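Local structure of mucus binding proteinn (Lactobacillus reuteri, 4MT5) at residues A4-V9 against Y66-K71; H72-T77 against G116-N121; V89-H94 against K172-T177; T109-K114 against W132-N137; S141-A146 against E164-P169. The protein probably binds mucins at the bacterial cell surface, where it is anchored to the cell wall, and is represented here by a single repeat, Mub-RV. One frame throughout, in Å; residues are numbered along the deposited sequence.

Interaction 1: A4-V9 against Y66-K71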
# COMPACT_ATOMS: atom_id res chain seq x y z
N ALA A 4 36.22 -20.60 -12.27
CA ALA A 4 35.46 -20.39 -11.05
C ALA A 4 34.27 -19.51 -11.40
O ALA A 4 34.41 -18.56 -12.17
CB ALA A 4 36.33 -19.76 -9.99
N TYR A 5 33.11 -19.84 -10.86
CA TYR A 5 31.88 -19.11 -11.17
C TYR A 5 31.42 -18.32 -9.95
O TYR A 5 31.47 -18.81 -8.83
CB TYR A 5 30.75 -20.06 -11.59
CG TYR A 5 30.94 -20.78 -12.91
CD1 TYR A 5 31.00 -20.07 -14.11
CD2 TYR A 5 31.02 -22.16 -12.96
CE1 TYR A 5 31.16 -20.73 -15.33
CE2 TYR A 5 31.17 -22.83 -14.17
CZ TYR A 5 31.24 -22.11 -15.35
OH TYR A 5 31.40 -22.79 -16.54
N VAL A 6 30.96 -17.09 -10.17
CA VAL A 6 30.37 -16.30 -9.10
C VAL A 6 28.95 -15.96 -9.54
O VAL A 6 28.75 -15.28 -10.55
CB VAL A 6 31.21 -15.03 -8.83
CG1 VAL A 6 30.57 -14.19 -7.75
CG2 VAL A 6 32.63 -15.40 -8.44
N LYS A 7 27.96 -16.48 -8.82
CA LYS A 7 26.57 -16.45 -9.29
C LYS A 7 25.70 -15.61 -8.35
O LYS A 7 25.56 -15.93 -7.17
CB LYS A 7 26.02 -17.88 -9.42
CG LYS A 7 24.56 -17.99 -9.80
CD LYS A 7 24.15 -19.42 -10.26
CE LYS A 7 23.99 -20.39 -9.09
NZ LYS A 7 23.50 -21.74 -9.50
N TYR A 8 25.15 -14.52 -8.88
CA TYR A 8 24.31 -13.62 -8.11
C TYR A 8 22.85 -13.98 -8.34
O TYR A 8 22.36 -13.89 -9.46
CB TYR A 8 24.52 -12.17 -8.55
CG TYR A 8 25.92 -11.64 -8.39
CD1 TYR A 8 26.27 -10.85 -7.31
CD2 TYR A 8 26.91 -11.92 -9.34
CE1 TYR A 8 27.57 -10.35 -7.16
CE2 TYR A 8 28.21 -11.44 -9.20
CZ TYR A 8 28.53 -10.65 -8.11
OH TYR A 8 29.81 -10.17 -7.97
N VAL A 9 22.16 -14.34 -7.26
CA VAL A 9 20.80 -14.87 -7.33
C VAL A 9 19.75 -14.01 -6.64
O VAL A 9 19.90 -13.63 -5.50
CB VAL A 9 20.75 -16.26 -6.70
CG1 VAL A 9 19.37 -16.79 -6.74
CG2 VAL A 9 21.68 -17.20 -7.41
N TYR A 66 30.46 -20.09 -6.59
CA TYR A 66 30.16 -19.39 -5.36
C TYR A 66 28.90 -18.54 -5.57
O TYR A 66 28.72 -17.94 -6.64
CB TYR A 66 31.35 -18.53 -4.96
CG TYR A 66 32.64 -19.29 -4.77
CD1 TYR A 66 33.01 -19.80 -3.53
CD2 TYR A 66 33.51 -19.50 -5.83
CE1 TYR A 66 34.21 -20.49 -3.34
CE2 TYR A 66 34.72 -20.19 -5.65
CZ TYR A 66 35.04 -20.67 -4.41
OH TYR A 66 36.21 -21.35 -4.23
N GLU A 67 28.02 -18.50 -4.58
CA GLU A 67 26.73 -17.82 -4.74
C GLU A 67 26.58 -16.55 -3.89
O GLU A 67 26.98 -16.49 -2.73
CB GLU A 67 25.56 -18.79 -4.47
CG GLU A 67 25.38 -19.91 -5.53
CD GLU A 67 24.20 -20.85 -5.22
OE1 GLU A 67 23.83 -20.95 -4.03
OE2 GLU A 67 23.64 -21.48 -6.16
N VAL A 68 26.02 -15.52 -4.49
CA VAL A 68 25.67 -14.31 -3.74
C VAL A 68 24.16 -14.19 -3.80
O VAL A 68 23.61 -13.99 -4.88
CB VAL A 68 26.34 -13.04 -4.35
CG1 VAL A 68 25.94 -11.80 -3.57
CG2 VAL A 68 27.85 -13.17 -4.37
N HIS A 69 23.47 -14.34 -2.67
CA HIS A 69 22.00 -14.29 -2.71
C HIS A 69 21.42 -12.91 -2.34
O HIS A 69 21.92 -12.22 -1.46
CB HIS A 69 21.38 -15.43 -1.86
CG HIS A 69 21.60 -16.80 -2.41
ND1 HIS A 69 20.78 -17.36 -3.37
CD2 HIS A 69 22.55 -17.73 -2.14
CE1 HIS A 69 21.21 -18.57 -3.67
NE2 HIS A 69 22.28 -18.82 -2.94
N PHE A 70 20.37 -12.50 -3.04
CA PHE A 70 19.68 -11.26 -2.74
C PHE A 70 18.21 -11.56 -2.59
O PHE A 70 17.75 -12.60 -3.03
CB PHE A 70 19.81 -10.28 -3.89
CG PHE A 70 21.20 -9.81 -4.13
CD1 PHE A 70 21.62 -8.59 -3.64
CD2 PHE A 70 22.08 -10.57 -4.87
CE1 PHE A 70 22.90 -8.14 -3.88
CE2 PHE A 70 23.36 -10.12 -5.11
CZ PHE A 70 23.76 -8.90 -4.61
N LYS A 71 17.48 -10.63 -1.96
CA LYS A 71 16.01 -10.62 -2.01
C LYS A 71 15.55 -9.22 -2.35
O LYS A 71 16.32 -8.27 -2.27
CB LYS A 71 15.39 -11.05 -0.68
CG LYS A 71 15.78 -10.17 0.50
CD LYS A 71 15.07 -10.58 1.77
CE LYS A 71 15.83 -10.12 3.02
NZ LYS A 71 15.14 -10.63 4.24
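Strands 4-9 and 66-71 run parallel, 14° apart and 4.6 Å between axes, and five backbone hydrogen bonds join them from Tyr66 N to Tyr5 O at one end to Phe70 N to Val9 O at the other. On one face Lys7 and Glu67 lie side by side. Lys7 CG is anti to the backbone N (chi1 176°), and the chain then bends at chi3 to bring NZ 3.4 Å from Glu67 OE2 in a salt bridge. The other oxygen, Glu67 OE1, accepts from His69 NE2 at 2.9 Å, met from above the carboxylate plane. This is the parallel pairing of first and last strands of the ubiquitin-like beta-grasp fold, here the N-terminal domain of the repeat. Replacing Glu67 by an alanine would probably leave the Lys7 ammonium without its charge mate and the His69 NE2 donor without this acceptor. Val9 CB rests 3.5 Å from His69 ND1, which also bonds to Asp11. On the opposite face the contact is mainly apolar and aromatic. Tyr8 CD1 meets Val68 CB at 3.7 Å and, at the ring edge, Phe70 CE2 at 3.7 Å. Tyr8 OH is hydrogen-bonded to Tyr32 OH.

Interaction 2: H72-T77 against G116-N121; sequences HGMTHT and GYTTDN
His72 ND1 gives its N-H to Asp120 OD2 at 2.7 Å, nearly straight at 171°. The acceptor uses its syn lone pair, and the donor bond lies in the imidazole plane, while ring and carboxylate are turned 78° apart. Asp120 CG stands opposite its own backbone N (chi1 -176°), which swings the carboxylate to the histidine. Its OD1 takes the backbone N-H groups of Val122 and Thr123, and His72 NE2 bonds to Asp10. Strands 74-77 and 117-120 are antiparallel. Strand 65-77, from the N-terminal beta-grasp domain, here pairs with strand 104-120 of the C-terminal half, so the ladder joins the two domains. Thr75 N and O pair with Thr119, and Thr77 N and O pair with Tyr117. Beyond the strand, Asn121 N bonds to Gly73 O. Thr75 OG1 donates to Asn121 OD1 at 2.7 Å. A water accepts from Asn121 ND2 at 2.9 Å and donates to Thr75 OG1. A second water donates to Thr75 O at 2.7 Å and also bonds Thr77 OG1 and Thr119 OG1. Thr77 CB sits over one face of the Tyr117 ring, 4.1 Å from its centroid, and Tyr117 OH bonds to Asn83 O. His76 turns its NE2 to Asp130. With an aspartate at each nitrogen, the His72 ring is likely to be doubly protonated, so the end of this ladder is probably clamped by charge as well as by hydrogen bonds.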
# COMPACT_ATOMS: atom_id res chain seq x y z
N HIS A 72 14.29 -9.09 -2.76
CA HIS A 72 13.73 -7.78 -3.08
C HIS A 72 13.58 -6.91 -1.84
O HIS A 72 13.16 -7.37 -0.78
CB HIS A 72 12.38 -7.91 -3.77
CG HIS A 72 12.47 -8.36 -5.19
ND1 HIS A 72 11.40 -8.28 -6.06
CD2 HIS A 72 13.49 -8.88 -5.91
CE1 HIS A 72 11.76 -8.73 -7.25
NE2 HIS A 72 13.03 -9.10 -7.18
N GLY A 73 13.93 -5.64 -1.98
CA GLY A 73 13.72 -4.68 -0.92
C GLY A 73 12.25 -4.38 -0.77
O GLY A 73 11.51 -4.34 -1.75
N MET A 74 11.82 -4.19 0.47
CA MET A 74 10.43 -3.79 0.71
C MET A 74 10.34 -2.44 1.41
O MET A 74 11.08 -2.16 2.37
CB MET A 74 9.68 -4.86 1.51
CG MET A 74 9.58 -6.22 0.81
SD MET A 74 8.64 -6.22 -0.74
CE MET A 74 8.82 -7.95 -1.21
N THR A 75 9.44 -1.60 0.91
CA THR A 75 9.18 -0.32 1.53
C THR A 75 7.76 -0.28 2.07
O THR A 75 6.80 -0.45 1.32
CB THR A 75 9.34 0.84 0.54
OG1 THR A 75 10.73 1.04 0.26
CG2 THR A 75 8.77 2.11 1.13
N HIS A 76 7.63 -0.05 3.37
CA HIS A 76 6.31 0.03 3.98
C HIS A 76 5.79 1.46 4.16
O HIS A 76 6.41 2.29 4.82
CB HIS A 76 6.29 -0.71 5.30
CG HIS A 76 4.99 -0.62 6.03
ND1 HIS A 76 4.83 0.14 7.16
CD2 HIS A 76 3.79 -1.19 5.77
CE1 HIS A 76 3.58 0.04 7.58
NE2 HIS A 76 2.93 -0.76 6.75
N THR A 77 4.65 1.75 3.56
CA THR A 77 3.99 3.02 3.77
C THR A 77 2.81 2.73 4.68
O THR A 77 2.00 1.86 4.36
CB THR A 77 3.48 3.60 2.45
OG1 THR A 77 4.57 3.76 1.53
CG2 THR A 77 2.82 4.93 2.69
N GLY A 116 -2.40 1.48 5.04
CA GLY A 116 -1.04 1.39 4.56
C GLY A 116 -0.90 0.25 3.57
O GLY A 116 -1.84 -0.50 3.33
N TYR A 117 0.29 0.12 2.99
CA TYR A 117 0.59 -0.95 2.05
C TYR A 117 2.08 -1.17 1.97
O TYR A 117 2.86 -0.39 2.51
CB TYR A 117 0.03 -0.60 0.68
CG TYR A 117 0.39 0.79 0.23
CD1 TYR A 117 -0.46 1.86 0.48
CD2 TYR A 117 1.57 1.03 -0.45
CE1 TYR A 117 -0.14 3.14 0.06
CE2 TYR A 117 1.89 2.31 -0.87
CZ TYR A 117 1.03 3.36 -0.61
OH TYR A 117 1.36 4.63 -1.02
N THR A 118 2.49 -2.24 1.30
CA THR A 118 3.90 -2.51 1.10
C THR A 118 4.24 -2.55 -0.38
O THR A 118 3.55 -3.21 -1.16
CB THR A 118 4.31 -3.84 1.73
OG1 THR A 118 3.95 -3.83 3.11
CG2 THR A 118 5.81 -4.05 1.60
N THR A 119 5.30 -1.85 -0.77
CA THR A 119 5.75 -1.81 -2.16
C THR A 119 7.05 -2.60 -2.30
O THR A 119 7.87 -2.58 -1.38
CB THR A 119 5.99 -0.38 -2.65
OG1 THR A 119 4.83 0.42 -2.40
CG2 THR A 119 6.26 -0.36 -4.14
N ASP A 120 7.21 -3.30 -3.42
CA ASP A 120 8.43 -4.01 -3.78
C ASP A 120 9.37 -2.96 -4.36
O ASP A 120 8.99 -2.25 -5.28
CB ASP A 120 8.08 -5.06 -4.83
CG ASP A 120 9.25 -5.95 -5.23
OD1 ASP A 120 10.36 -5.44 -5.55
OD2 ASP A 120 9.05 -7.19 -5.24
N ASN A 121 10.57 -2.84 -3.80
CA ASN A 121 11.53 -1.82 -4.24
C ASN A 121 12.11 -2.07 -5.64
O ASN A 121 12.58 -1.13 -6.31
CB ASN A 121 12.70 -1.68 -3.26
CG ASN A 121 12.32 -0.97 -1.97
OD1 ASN A 121 11.14 -0.83 -1.63
ND2 ASN A 121 13.34 -0.52 -1.24
O HOH W 1 5.50 1.53 0.06
O HOH W 2 13.56 0.12 1.60

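Interaction 3: V89-H94 against K172-T177; sequences VTETIH and KDIVKT
Glu91 and Ile174 face the same side of a parallel pair, with strands 89-94 and 174-177 only 9° apart. The pairing repeats the first-with-last strand arrangement of the beta-grasp fold, consistent with the ubiquitin-like family of this C-terminal domain. Four backbone hydrogen bonds form the ladder, from Ile174 N to Thr90 O through to His94 N to Lys176 O. The packed face is the one that carries Glu91, Ile93, Ile174 and Lys176. Glu91 CG lies 3.7 Å from Ile174 CG2, aliphatic carbon against methyl. Ile93 CD1 is folded back toward the partner strand (chi2 -58°) and meets Lys176 CB at 3.7 Å. Ile162 and Phe165 of strand 161-167 cover this face. The other face, with Thr92, Val175, His94 and Thr177, is looser and more open to solvent. Val175 CG1 comes obliquely to the His94 ring, 4.0 Å from NE2, and Thr177 OG1 is at the ring edge. Thr92 CG2 lies over one face of the same ring. A water bridges Thr92 OG1 and Ile174 O on this side. Ahead of the ladder, Asp173 OD1 accepts the Thr90 N-H at 2.6 Å in a nearly straight bond, met from above the carboxylate plane.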
# COMPACT_ATOMS: atom_id res chain seq x y z
N VAL A 89 -15.99 8.80 2.21
CA VAL A 89 -17.41 8.69 1.92
C VAL A 89 -18.18 9.66 2.79
O VAL A 89 -18.11 9.63 4.02
CB VAL A 89 -17.92 7.26 2.14
CG1 VAL A 89 -19.37 7.17 1.79
CG2 VAL A 89 -17.12 6.30 1.29
N THR A 90 -18.91 10.56 2.14
CA THR A 90 -19.64 11.59 2.86
C THR A 90 -21.14 11.39 2.73
O THR A 90 -21.62 10.72 1.81
CB THR A 90 -19.22 13.03 2.41
OG1 THR A 90 -19.46 13.19 1.01
CG2 THR A 90 -17.76 13.29 2.70
N GLU A 91 -21.88 11.96 3.67
CA GLU A 91 -23.33 11.94 3.62
C GLU A 91 -23.87 13.36 3.75
O GLU A 91 -23.43 14.13 4.61
CB GLU A 91 -23.89 11.09 4.75
CG GLU A 91 -25.40 11.13 4.88
CD GLU A 91 -25.88 10.50 6.17
OE1 GLU A 91 -25.58 11.07 7.24
OE2 GLU A 91 -26.54 9.43 6.13
N THR A 92 -24.81 13.70 2.88
CA THR A 92 -25.42 15.02 2.89
C THR A 92 -26.94 14.95 2.98
O THR A 92 -27.60 14.24 2.20
CB THR A 92 -25.02 15.82 1.63
OG1 THR A 92 -23.59 15.89 1.54
CG2 THR A 92 -25.58 17.23 1.71
N ILE A 93 -27.49 15.67 3.96
CA ILE A 93 -28.93 15.81 4.07
C ILE A 93 -29.35 17.22 3.66
O ILE A 93 -28.86 18.19 4.22
CB ILE A 93 -29.42 15.58 5.50
CG1 ILE A 93 -28.91 14.24 6.02
CG2 ILE A 93 -30.93 15.57 5.53
CD1 ILE A 93 -29.35 13.09 5.15
N HIS A 94 -30.24 17.31 2.67
CA HIS A 94 -30.85 18.58 2.29
C HIS A 94 -32.23 18.75 2.94
O HIS A 94 -33.05 17.82 2.92
CB HIS A 94 -30.96 18.72 0.77
CG HIS A 94 -29.65 18.71 0.05
ND1 HIS A 94 -28.65 19.64 0.31
CD2 HIS A 94 -29.17 17.90 -0.92
CE1 HIS A 94 -27.62 19.39 -0.47
NE2 HIS A 94 -27.90 18.34 -1.23
N LYS A 172 -20.50 4.59 -2.49
CA LYS A 172 -20.80 5.90 -3.09
C LYS A 172 -21.42 6.86 -2.07
O LYS A 172 -22.19 6.45 -1.21
CB LYS A 172 -21.78 5.77 -4.25
CG LYS A 172 -21.33 4.86 -5.38
CD LYS A 172 -22.41 4.79 -6.44
CE LYS A 172 -22.23 3.60 -7.35
NZ LYS A 172 -23.42 3.39 -8.23
N ASP A 173 -21.09 8.15 -2.20
CA ASP A 173 -21.54 9.17 -1.26
C ASP A 173 -23.05 9.15 -1.06
O ASP A 173 -23.79 8.67 -1.92
CB ASP A 173 -21.10 10.58 -1.69
CG ASP A 173 -19.65 10.88 -1.34
OD1 ASP A 173 -19.11 10.26 -0.39
OD2 ASP A 173 -19.06 11.76 -2.01
N ILE A 174 -23.51 9.68 0.06
CA ILE A 174 -24.93 9.62 0.35
C ILE A 174 -25.62 10.98 0.25
O ILE A 174 -25.28 11.93 0.96
CB ILE A 174 -25.19 8.96 1.71
CG1 ILE A 174 -24.79 7.49 1.63
CG2 ILE A 174 -26.66 9.12 2.10
CD1 ILE A 174 -25.16 6.68 2.86
N VAL A 175 -26.58 11.07 -0.67
CA VAL A 175 -27.36 12.29 -0.84
C VAL A 175 -28.84 12.00 -0.63
O VAL A 175 -29.47 11.26 -1.39
CB VAL A 175 -27.14 12.95 -2.21
CG1 VAL A 175 -27.48 14.43 -2.13
CG2 VAL A 175 -25.70 12.76 -2.66
N LYS A 176 -29.39 12.60 0.42
CA LYS A 176 -30.75 12.36 0.84
C LYS A 176 -31.40 13.70 1.13
O LYS A 176 -30.84 14.54 1.84
CB LYS A 176 -30.75 11.50 2.10
CG LYS A 176 -31.50 10.19 2.00
CD LYS A 176 -31.01 9.31 0.88
CE LYS A 176 -31.58 7.90 1.06
NZ LYS A 176 -31.41 7.00 -0.12
N THR A 177 -32.60 13.90 0.59
CA THR A 177 -33.33 15.16 0.71
C THR A 177 -34.59 15.05 1.58
O THR A 177 -35.39 14.13 1.39
CB THR A 177 -33.70 15.69 -0.68
OG1 THR A 177 -32.50 15.82 -1.46
CG2 THR A 177 -34.38 17.03 -0.58
O HOH W 3 -23.48 13.24 -0.18

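Interaction 4: T109-K114 against W132-N137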
# COMPACT_ATOMS: atom_id res chain seq x y z
N THR A 109 -21.87 14.76 7.19
CA THR A 109 -20.96 13.96 8.00
C THR A 109 -20.02 13.14 7.10
O THR A 109 -20.45 12.52 6.13
CB THR A 109 -21.73 13.05 8.98
OG1 THR A 109 -22.60 12.18 8.25
CG2 THR A 109 -22.58 13.89 9.94
N ALA A 110 -18.73 13.16 7.40
CA ALA A 110 -17.76 12.49 6.55
C ALA A 110 -17.06 11.34 7.27
O ALA A 110 -16.85 11.38 8.48
CB ALA A 110 -16.73 13.50 6.06
N VAL A 111 -16.70 10.30 6.51
CA VAL A 111 -15.81 9.27 7.02
C VAL A 111 -14.67 9.05 6.03
O VAL A 111 -14.90 8.90 4.84
CB VAL A 111 -16.53 7.94 7.35
CG1 VAL A 111 -17.28 7.43 6.15
CG2 VAL A 111 -15.55 6.89 7.84
N THR A 112 -13.44 9.06 6.54
CA THR A 112 -12.26 8.81 5.73
C THR A 112 -11.64 7.47 6.10
O THR A 112 -11.27 7.26 7.26
CB THR A 112 -11.19 9.92 5.90
OG1 THR A 112 -11.69 11.15 5.38
CG2 THR A 112 -9.91 9.56 5.17
N PHE A 113 -11.55 6.57 5.13
CA PHE A 113 -10.89 5.29 5.32
C PHE A 113 -9.44 5.44 4.88
O PHE A 113 -9.17 5.98 3.81
CB PHE A 113 -11.57 4.22 4.48
CG PHE A 113 -12.94 3.86 4.96
CD1 PHE A 113 -13.11 2.90 5.94
CD2 PHE A 113 -14.06 4.47 4.44
CE1 PHE A 113 -14.37 2.55 6.39
CE2 PHE A 113 -15.33 4.14 4.88
CZ PHE A 113 -15.48 3.17 5.86
N LYS A 114 -8.50 4.98 5.71
CA LYS A 114 -7.08 5.07 5.39
C LYS A 114 -6.44 3.71 5.57
O LYS A 114 -6.82 2.97 6.49
CB LYS A 114 -6.38 6.07 6.32
CG LYS A 114 -6.61 7.53 5.98
CD LYS A 114 -6.20 8.44 7.12
CE LYS A 114 -5.81 9.82 6.61
NZ LYS A 114 -5.70 10.82 7.71
N TRP A 132 -7.78 -1.84 6.61
CA TRP A 132 -8.41 -0.52 6.58
C TRP A 132 -8.57 0.07 7.98
O TRP A 132 -8.95 -0.63 8.92
CB TRP A 132 -9.81 -0.64 5.97
CG TRP A 132 -9.84 -0.71 4.49
CD1 TRP A 132 -10.26 -1.76 3.72
CD2 TRP A 132 -9.44 0.32 3.58
NE1 TRP A 132 -10.14 -1.44 2.39
CE2 TRP A 132 -9.64 -0.17 2.28
CE3 TRP A 132 -8.93 1.61 3.75
CZ2 TRP A 132 -9.35 0.58 1.15
CZ3 TRP A 132 -8.63 2.36 2.63
CH2 TRP A 132 -8.85 1.84 1.34
N THR A 133 -8.30 1.36 8.12
CA THR A 133 -8.46 2.02 9.41
C THR A 133 -9.33 3.27 9.29
O THR A 133 -9.26 3.99 8.29
CB THR A 133 -7.09 2.40 10.07
OG1 THR A 133 -6.37 3.33 9.24
CG2 THR A 133 -6.22 1.16 10.31
N VAL A 134 -10.14 3.51 10.32
CA VAL A 134 -10.93 4.74 10.43
C VAL A 134 -10.53 5.48 11.71
O VAL A 134 -10.71 4.95 12.81
CB VAL A 134 -12.42 4.44 10.54
CG1 VAL A 134 -13.20 5.70 10.82
CG2 VAL A 134 -12.91 3.76 9.27
N ASP A 135 -10.00 6.69 11.56
CA ASP A 135 -9.42 7.41 12.69
C ASP A 135 -8.50 6.52 13.53
O ASP A 135 -8.74 6.34 14.72
CB ASP A 135 -10.50 8.01 13.58
CG ASP A 135 -11.22 9.18 12.93
OD1 ASP A 135 -10.56 9.93 12.17
OD2 ASP A 135 -12.45 9.33 13.16
N GLY A 136 -7.49 5.95 12.88
CA GLY A 136 -6.49 5.13 13.54
C GLY A 136 -6.94 3.81 14.15
O GLY A 136 -6.16 3.17 14.86
N ASN A 137 -8.17 3.40 13.90
CA ASN A 137 -8.65 2.12 14.43
C ASN A 137 -9.06 1.16 13.32
O ASN A 137 -9.71 1.56 12.34
CB ASN A 137 -9.82 2.34 15.38
CG ASN A 137 -9.40 2.98 16.69
OD1 ASN A 137 -8.20 3.05 17.00
ND2 ASN A 137 -10.37 3.44 17.47
O HOH W 4 -9.43 8.30 8.91
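Val134 forks into strand 109-114 with both methyls. CG2 comes obliquely to the Phe113 ring, closest to CD1 and CE1. CG1 touches Val111 CG2 at 4.0 Å, the valines crossing at about a right angle. That Val111 methyl also lies over one face of the Phe113 ring. At the backbone end of Phe113, Trp132 sets CE3 of its indole 3.8 Å from CB. A type I' turn from Val134 to Asn137 closes hairpin 133-138, which flanks strand 104-120 in the C-terminal Muc B2-like domain. A water accepts from Asp135 N and donates to Thr112 O. Lys114 N bonds to Thr133 O at 2.9 Å. Lys114 O accepts from Thr133 N at 2.7 Å and from OG1, above the carbonyl plane, at 2.8 Å. OG1 stands between backbone N and carbonyl carbon (chi1 62°), which lets hydroxyl and N-H reach one oxygen. A valine at Thr133 would probably leave Lys114 O with only the backbone N-H. Thr133 thus supplies all three direct polar bonds; the rest is apolar packing and one water bridge.

Interaction 5: S141-A146 against E164-P169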
# COMPACT_ATOMS: atom_id res chain seq x y z
N SER A 141 -15.73 -0.96 7.76
CA SER A 141 -16.95 -0.22 7.48
C SER A 141 -17.25 0.74 8.62
O SER A 141 -16.54 0.78 9.62
CB SER A 141 -18.12 -1.16 7.27
OG SER A 141 -18.21 -2.08 8.34
N LYS A 142 -18.29 1.52 8.46
CA LYS A 142 -18.66 2.51 9.46
C LYS A 142 -20.14 2.74 9.25
O LYS A 142 -20.62 2.76 8.11
CB LYS A 142 -17.84 3.80 9.27
CG LYS A 142 -18.29 5.01 10.07
CD LYS A 142 -18.32 4.74 11.57
CE LYS A 142 -18.60 6.04 12.35
NZ LYS A 142 -19.67 6.87 11.69
N THR A 143 -20.90 2.83 10.33
CA THR A 143 -22.31 3.13 10.19
C THR A 143 -22.50 4.61 10.48
O THR A 143 -21.93 5.16 11.42
CB THR A 143 -23.19 2.29 11.13
OG1 THR A 143 -22.90 2.62 12.49
CG2 THR A 143 -22.97 0.81 10.89
N PHE A 144 -23.27 5.27 9.62
CA PHE A 144 -23.62 6.65 9.88
C PHE A 144 -24.74 6.66 10.89
O PHE A 144 -25.72 5.92 10.74
CB PHE A 144 -24.05 7.33 8.60
CG PHE A 144 -22.91 7.81 7.76
CD1 PHE A 144 -22.00 8.73 8.28
CD2 PHE A 144 -22.76 7.37 6.46
CE1 PHE A 144 -20.94 9.19 7.51
CE2 PHE A 144 -21.70 7.83 5.68
CZ PHE A 144 -20.79 8.74 6.20
N ALA A 145 -24.60 7.48 11.93
CA ALA A 145 -25.67 7.64 12.90
C ALA A 145 -26.89 8.17 12.15
O ALA A 145 -26.76 9.09 11.33
CB ALA A 145 -25.25 8.61 13.99
N ALA A 146 -28.05 7.58 12.40
CA ALA A 146 -29.29 8.12 11.85
C ALA A 146 -29.45 9.57 12.29
O ALA A 146 -29.14 9.92 13.44
CB ALA A 146 -30.48 7.28 12.30
N GLU A 164 -29.92 4.85 9.63
CA GLU A 164 -28.51 4.54 9.65
C GLU A 164 -28.21 3.91 8.31
O GLU A 164 -29.06 3.26 7.70
CB GLU A 164 -28.19 3.52 10.72
CG GLU A 164 -28.21 4.04 12.12
CD GLU A 164 -27.79 2.96 13.09
OE1 GLU A 164 -28.06 1.77 12.80
OE2 GLU A 164 -27.16 3.30 14.12
N PHE A 165 -26.98 4.12 7.86
CA PHE A 165 -26.47 3.49 6.66
C PHE A 165 -25.03 3.05 6.93
O PHE A 165 -24.25 3.80 7.54
CB PHE A 165 -26.54 4.46 5.47
CG PHE A 165 -27.87 4.46 4.76
CD1 PHE A 165 -28.59 3.27 4.59
CD2 PHE A 165 -28.41 5.64 4.26
CE1 PHE A 165 -29.81 3.26 3.93
CE2 PHE A 165 -29.64 5.64 3.60
CZ PHE A 165 -30.34 4.45 3.43
N THR A 166 -24.70 1.83 6.52
CA THR A 166 -23.35 1.33 6.67
C THR A 166 -22.61 1.54 5.36
O THR A 166 -23.17 1.35 4.28
CB THR A 166 -23.31 -0.16 7.06
OG1 THR A 166 -23.97 -0.36 8.32
CG2 THR A 166 -21.87 -0.64 7.18
N VAL A 167 -21.34 1.96 5.45
CA VAL A 167 -20.54 2.20 4.25
C VAL A 167 -19.16 1.53 4.34
O VAL A 167 -18.58 1.42 5.42
CB VAL A 167 -20.40 3.71 3.98
CG1 VAL A 167 -21.74 4.30 3.60
CG2 VAL A 167 -19.84 4.42 5.19
N THR A 168 -18.65 1.08 3.19
CA THR A 168 -17.31 0.53 3.09
C THR A 168 -16.45 1.55 2.34
O THR A 168 -16.98 2.56 1.86
CB THR A 168 -17.30 -0.79 2.31
OG1 THR A 168 -17.60 -0.54 0.94
CG2 THR A 168 -18.30 -1.77 2.91
N PRO A 169 -15.13 1.31 2.24
CA PRO A 169 -14.31 2.25 1.45
C PRO A 169 -14.78 2.41 0.00
O PRO A 169 -14.55 3.44 -0.65
CB PRO A 169 -12.93 1.59 1.48
CG PRO A 169 -12.91 0.82 2.74
CD PRO A 169 -14.30 0.34 2.98
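Phe144 N donates to Phe165 O at 2.7 Å, with a nearly straight angle of 171°. The bond belongs to a small two-stranded antiparallel sheet, strands 142-148 and 161-167, in the C-terminal domain. This sheet lies against the main one. Lys142 and Val167 pair twice through their backbones. Val167 N to Lys142 O is 2.9 Å, whereas Lys142 N to Val167 O is longer and bent, 3.1 Å at 139°. The inward face carries Phe144 and Val167. Phe144 CE2 meets Val167 CG2 at 3.9 Å, and the side chains cross at about a right angle. Val167 places CG2 between its backbone N and carbonyl carbon (chi1 of CG1 -67°), on the side of the ring. Phe144 also packs on Thr109, Val111 and Glu91, and Val167 on Val89, which joins the small sheet to the large one. The outward face is polar and more exposed. There Thr143 and Thr166 cross obliquely, and Ser141 CB touches Thr166 CG2 at 3.8 Å. At the far end Glu164 lays CG alongside Ala146, 4.0 Å from its CB. Lys142 bends at chi2 and curls forward along its strand, its NZ donating to Thr143 O at 2.8 Å from above the carbonyl plane.

From the N terminus, interaction 1 closes the first loop, joining strand 2-10 to strand 65-77 across the N-terminal domain. The latter strand continues, after a short break, into interaction 2, where 72-77 pairs with 116-121 and ties the two domains together. Interaction 2 crosses interactions 3 and 4, since their first segments lie between its two. Interaction 3 closes the longest loop, bringing 172-177 back to 89-94, and interactions 4 and 5 both fall within that loop, one after the other. Strand 104-120 serves interactions 2 and 4 and also lies beside strand 85-96 of interaction 3. Interaction 5 packs against both neighbours, with Pro169 on Trp132 and Phe144 on Val89.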